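Local atomic coordinates of Non-sulfated chondroitin lyase E66 (Autographa californica nucleopolyhedrovirus, PDB entry 3VSN), a protein that cleaves non-sulfated chondroitin as a lyase of the occlusion-derived virus envelope and is essential for oral infection of the insect host. Residues N55-F66 with T80-R91. Sequence-based numbering, arbitrary orientation.
Sequences NPNRNWNDNTVF and TVCHTLIGYCVR
Tyr-88 reaches out from helix 75-93 between Pro-56 and Trp-60, one covering each face of its ring. From CB, the chain turns at chi1 -91°, away from a staggered value, and brings the end of the phenol up against 55-66. At its root, CG and CD1 lie under the proline: Pro-56 CG sits 3.9 Å from the Tyr-88 ring centroid in a CH-pi contact, while Trp-60 CZ2 lies over the centre of the other face, the Trp-60 and Tyr-88 planes inclined at 41°, an oblique pair. Tyr-88 CE1 meets Phe-66 CE1 at 3.6 Å, the rings rim to rim; CE2 and CZ pass Pro-56 O. At the tip, Tyr-88 OH donates to Arg-58 O (2.8 Å). Phe-66 takes Thr-84 CG2 over one face, and Leu-85 CD2 fills in between Phe-66 CZ and Trp-60 CZ3. Arg-91 NH1 donates a hydrogen bond to Pro-56 O (2.7 Å), which lies close to the guanidinium plane; its NE forms a salt bridge with Asp-97. Water joins Arg-58 NE to Thr-84 OG1, while Arg-58 NH1 bonds to Asp-67 O. The cluster of Trp-60, Phe-66 and Tyr-88 thus joins the hairpin of 60-61 and 65-66 to helix 75-93 of the alpha/alpha toroid, the N-terminal helical domain of family 8 polysaccharide lyases.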
loop_
_atom_site.group_PDB
_atom_site.type_symbol
_atom_site.label_atom_id
_atom_site.label_comp_id
_atom_site.label_asym_id
_atom_site.label_seq_id
_atom_site.Cartn_x
_atom_site.Cartn_y
_atom_site.Cartn_z
ATOM N N ASN A 55 15.517 -18.479 2.244
ATOM C CA ASN A 55 15.919 -19.723 2.900
ATOM C C ASN A 55 15.926 -20.930 1.943
ATOM O O ASN A 55 15.237 -21.921 2.183
ATOM C CB ASN A 55 15.028 -19.978 4.132
ATOM C CG ASN A 55 15.555 -21.087 5.029
ATOM O OD1 ASN A 55 16.764 -21.306 5.133
ATOM N ND2 ASN A 55 14.642 -21.793 5.688
ATOM N N PRO A 56 16.700 -20.842 0.844
ATOM C CA PRO A 56 16.675 -21.943 -0.114
ATOM C C PRO A 56 17.337 -23.202 0.435
ATOM O O PRO A 56 18.252 -23.117 1.258
ATOM C CB PRO A 56 17.477 -21.394 -1.295
ATOM C CG PRO A 56 18.417 -20.415 -0.684
ATOM C CD PRO A 56 17.655 -19.787 0.449
ATOM N N ASN A 57 16.858 -24.358 -0.007
ATOM C CA ASN A 57 17.521 -25.620 0.298
ATOM C C ASN A 57 17.631 -26.522 -0.933
ATOM O O ASN A 57 17.816 -27.730 -0.813
ATOM C CB ASN A 57 16.848 -26.336 1.480
ATOM C CG ASN A 57 15.452 -26.833 1.157
ATOM O OD1 ASN A 57 14.775 -26.308 0.271
ATOM N ND2 ASN A 57 15.011 -27.853 1.885
ATOM N N ARG A 58 17.535 -25.912 -2.114
ATOM C CA ARG A 58 17.672 -26.622 -3.382
ATOM C C ARG A 58 19.049 -27.285 -3.489
ATOM O O ARG A 58 20.061 -26.697 -3.092
ATOM C CB ARG A 58 17.439 -25.663 -4.554
ATOM C CG ARG A 58 16.994 -26.342 -5.841
ATOM C CD ARG A 58 16.913 -25.362 -7.000
ATOM N NE ARG A 58 15.619 -24.691 -7.103
ATOM C CZ ARG A 58 14.633 -25.075 -7.909
ATOM N NH1 ARG A 58 14.774 -26.141 -8.688
ATOM N NH2 ARG A 58 13.496 -24.393 -7.935
ATOM N N ASN A 59 19.070 -28.511 -4.010
ATOM C CA ASN A 59 20.305 -29.284 -4.175
ATOM C C ASN A 59 21.239 -28.730 -5.244
ATOM O O ASN A 59 20.787 -28.158 -6.235
ATOM C CB ASN A 59 19.985 -30.751 -4.481
ATOM C CG ASN A 59 19.612 -31.540 -3.243
ATOM O OD1 ASN A 59 20.298 -31.482 -2.220
ATOM N ND2 ASN A 59 18.525 -32.296 -3.332
ATOM N N TRP A 60 22.539 -28.925 -5.036
ATOM C CA TRP A 60 23.572 -28.417 -5.939
ATOM C C TRP A 60 23.882 -29.372 -7.056
ATOM O O TRP A 60 23.863 -30.589 -6.872
ATOM C CB TRP A 60 24.842 -28.086 -5.162
ATOM C CG TRP A 60 24.623 -27.050 -4.086
ATOM C CD1 TRP A 60 24.190 -27.262 -2.780
ATOM C CD2 TRP A 60 24.811 -25.596 -4.192
ATOM N NE1 TRP A 60 24.107 -26.078 -2.091
ATOM C CE2 TRP A 60 24.463 -25.042 -2.877
ATOM C CE3 TRP A 60 25.223 -24.733 -5.202
ATOM C CZ2 TRP A 60 24.529 -23.682 -2.612
ATOM C CZ3 TRP A 60 25.286 -23.361 -4.921
ATOM C CH2 TRP A 60 24.948 -22.850 -3.657
ATOM N N ASN A 61 24.192 -28.808 -8.218
ATOM C CA ASN A 61 24.427 -29.565 -9.441
ATOM C C ASN A 61 25.584 -28.921 -10.214
ATOM O O ASN A 61 25.543 -27.724 -10.501
ATOM C CB ASN A 61 23.132 -29.577 -10.267
ATOM C CG ASN A 61 23.268 -30.312 -11.584
ATOM O OD1 ASN A 61 23.999 -29.885 -12.474
ATOM N ND2 ASN A 61 22.531 -31.404 -11.728
ATOM N N ASP A 62 26.614 -29.705 -10.542
ATOM C CA ASP A 62 27.818 -29.166 -11.200
ATOM C C ASP A 62 27.606 -28.652 -12.627
ATOM O O ASP A 62 28.474 -27.970 -13.177
ATOM C CB ASP A 62 28.981 -30.173 -11.169
ATOM C CG ASP A 62 30.089 -29.775 -10.192
ATOM O OD1 ASP A 62 29.985 -28.709 -9.545
ATOM O OD2 ASP A 62 31.080 -30.528 -10.078
ATOM N N ASN A 63 26.458 -28.975 -13.218
ATOM C CA ASN A 63 26.136 -28.527 -14.572
ATOM C C ASN A 63 25.245 -27.285 -14.598
ATOM O O ASN A 63 25.538 -26.316 -15.305
ATOM C CB ASN A 63 25.484 -29.661 -15.374
ATOM C CG ASN A 63 26.420 -30.835 -15.603
ATOM O OD1 ASN A 63 26.105 -31.969 -15.246
ATOM N ND2 ASN A 63 27.577 -30.567 -16.198
ATOM N N THR A 64 24.165 -27.318 -13.820
ATOM C CA THR A 64 23.137 -26.277 -13.868
ATOM C C THR A 64 23.075 -25.440 -12.583
ATOM O O THR A 64 22.094 -24.728 -12.346
ATOM C CB THR A 64 21.746 -26.885 -14.159
ATOM O OG1 THR A 64 21.426 -27.859 -13.159
ATOM C CG2 THR A 64 21.713 -27.540 -15.538
ATOM N N VAL A 65 24.134 -25.521 -11.776
ATOM C CA VAL A 65 24.222 -24.891 -10.440
ATOM C C VAL A 65 23.291 -25.568 -9.425
ATOM O O VAL A 65 23.738 -25.981 -8.353
ATOM C CB VAL A 65 24.018 -23.353 -10.455
ATOM C CG1 VAL A 65 24.356 -22.760 -9.093
ATOM C CG2 VAL A 65 24.878 -22.698 -11.527
ATOM N N PHE A 66 22.008 -25.680 -9.769
ATOM C CA PHE A 66 21.030 -26.368 -8.926
ATOM C C PHE A 66 20.225 -27.407 -9.708
ATOM O O PHE A 66 20.043 -27.276 -10.921
ATOM C CB PHE A 66 20.066 -25.365 -8.282
ATOM C CG PHE A 66 20.737 -24.313 -7.440
ATOM C CD1 PHE A 66 21.241 -24.620 -6.180
ATOM C CD2 PHE A 66 20.837 -23.003 -7.900
ATOM C CE1 PHE A 66 21.848 -23.645 -5.401
ATOM C CE2 PHE A 66 21.446 -22.025 -7.126
ATOM C CZ PHE A 66 21.955 -22.347 -5.878
ATOM N N THR A 80 16.092 -17.905 -11.488
ATOM C CA THR A 80 15.933 -18.737 -10.301
ATOM C C THR A 80 17.283 -19.156 -9.708
ATOM O O THR A 80 17.453 -19.120 -8.488
ATOM C CB THR A 80 15.041 -19.963 -10.580
ATOM O OG1 THR A 80 13.782 -19.514 -11.096
ATOM C CG2 THR A 80 14.792 -20.760 -9.303
ATOM N N VAL A 81 18.233 -19.534 -10.567
ATOM C CA VAL A 81 19.606 -19.827 -10.131
ATOM C C VAL A 81 20.198 -18.613 -9.408
ATOM O O VAL A 81 20.733 -18.737 -8.305
ATOM C CB VAL A 81 20.524 -20.229 -11.310
ATOM C CG1 VAL A 81 21.986 -20.252 -10.883
ATOM C CG2 VAL A 81 20.120 -21.585 -11.869
ATOM N N CYS A 82 20.086 -17.447 -10.042
ATOM C CA CYS A 82 20.568 -16.190 -9.475
ATOM C C CYS A 82 19.976 -15.890 -8.092
ATOM O O CYS A 82 20.720 -15.641 -7.138
ATOM C CB CYS A 82 20.308 -15.038 -10.447
ATOM S SG CYS A 82 21.414 -15.021 -11.877
ATOM N N HIS A 83 18.646 -15.930 -7.981
ATOM C CA HIS A 83 17.973 -15.684 -6.698
ATOM C C HIS A 83 18.325 -16.693 -5.641
ATOM O O HIS A 83 18.501 -16.340 -4.478
ATOM C CB HIS A 83 16.457 -15.624 -6.870
ATOM C CG HIS A 83 15.965 -14.364 -7.541
ATOM N ND1 HIS A 83 16.283 -13.135 -7.096
ATOM C CD2 HIS A 83 15.133 -14.182 -8.643
ATOM C CE1 HIS A 83 15.695 -12.211 -7.875
ATOM N NE2 HIS A 83 14.992 -12.855 -8.824
ATOM N N THR A 84 18.430 -17.958 -6.037
ATOM C CA THR A 84 18.756 -19.036 -5.108
ATOM C C THR A 84 20.180 -18.896 -4.550
ATOM O O THR A 84 20.403 -19.132 -3.360
ATOM C CB THR A 84 18.520 -20.417 -5.758
ATOM O OG1 THR A 84 17.183 -20.470 -6.272
ATOM C CG2 THR A 84 18.703 -21.539 -4.754
ATOM N N LEU A 85 21.126 -18.496 -5.403
ATOM C CA LEU A 85 22.493 -18.201 -4.961
ATOM C C LEU A 85 22.533 -17.065 -3.938
ATOM O O LEU A 85 23.220 -17.167 -2.919
ATOM C CB LEU A 85 23.401 -17.864 -6.151
ATOM C CG LEU A 85 23.930 -19.017 -7.007
ATOM C CD1 LEU A 85 24.663 -18.465 -8.218
ATOM C CD2 LEU A 85 24.837 -19.934 -6.198
ATOM N N ILE A 86 21.799 -15.988 -4.218
ATOM C CA ILE A 86 21.696 -14.863 -3.282
ATOM C C ILE A 86 21.074 -15.328 -1.962
ATOM O O ILE A 86 21.569 -14.984 -0.887
ATOM C CB ILE A 86 20.925 -13.667 -3.889
ATOM C CG1 ILE A 86 21.722 -13.061 -5.055
ATOM C CG2 ILE A 86 20.641 -12.605 -2.825
ATOM C CD1 ILE A 86 20.913 -12.156 -5.964
ATOM N N GLY A 87 20.012 -16.129 -2.046
ATOM C CA GLY A 87 19.383 -16.707 -0.853
ATOM C C GLY A 87 20.355 -17.515 -0.002
ATOM O O GLY A 87 20.313 -17.457 1.234
ATOM N N TYR A 88 21.231 -18.269 -0.665
ATOM C CA TYR A 88 22.262 -19.045 0.025
ATOM C C TYR A 88 23.350 -18.165 0.652
ATOM O O TYR A 88 23.896 -18.514 1.698
ATOM C CB TYR A 88 22.885 -20.090 -0.909
ATOM C CG TYR A 88 22.206 -21.449 -0.874
ATOM C CD1 TYR A 88 21.530 -21.942 -1.990
ATOM C CD2 TYR A 88 22.242 -22.240 0.277
ATOM C CE1 TYR A 88 20.914 -23.184 -1.963
ATOM C CE2 TYR A 88 21.628 -23.483 0.315
ATOM C CZ TYR A 88 20.966 -23.947 -0.806
ATOM O OH TYR A 88 20.358 -25.181 -0.776
ATOM N N CYS A 89 23.658 -17.033 0.017
ATOM C CA CYS A 89 24.570 -16.045 0.604
ATOM C C CYS A 89 24.045 -15.543 1.941
ATOM O O CYS A 89 24.799 -15.435 2.908
ATOM C CB CYS A 89 24.782 -14.855 -0.333
ATOM S SG CYS A 89 25.792 -15.224 -1.778
ATOM N N VAL A 90 22.749 -15.244 1.985
ATOM C CA VAL A 90 22.101 -14.760 3.206
ATOM C C VAL A 90 22.154 -15.830 4.304
ATOM O O VAL A 90 22.442 -15.522 5.465
ATOM C CB VAL A 90 20.651 -14.284 2.931
ATOM C CG1 VAL A 90 19.963 -13.824 4.213
ATOM C CG2 VAL A 90 20.646 -13.159 1.901
ATOM N N ARG A 91 21.904 -17.083 3.925
ATOM C CA ARG A 91 22.017 -18.227 4.840
ATOM C C ARG A 91 23.439 -18.388 5.375
ATOM O O ARG A 91 23.640 -18.597 6.574
ATOM C CB ARG A 91 21.579 -19.527 4.158
ATOM C CG ARG A 91 20.093 -19.625 3.849
ATOM C CD ARG A 91 19.691 -21.063 3.552
ATOM N NE ARG A 91 19.874 -21.918 4.723
ATOM C CZ ARG A 91 19.688 -23.235 4.743
ATOM N NH1 ARG A 91 19.308 -23.884 3.648
ATOM N NH2 ARG A 91 19.888 -23.909 5.868
HETATM O O HOH W 1 17.860 -16.934 2.742
HETATM O O HOH W 2 15.046 -22.159 -5.733
#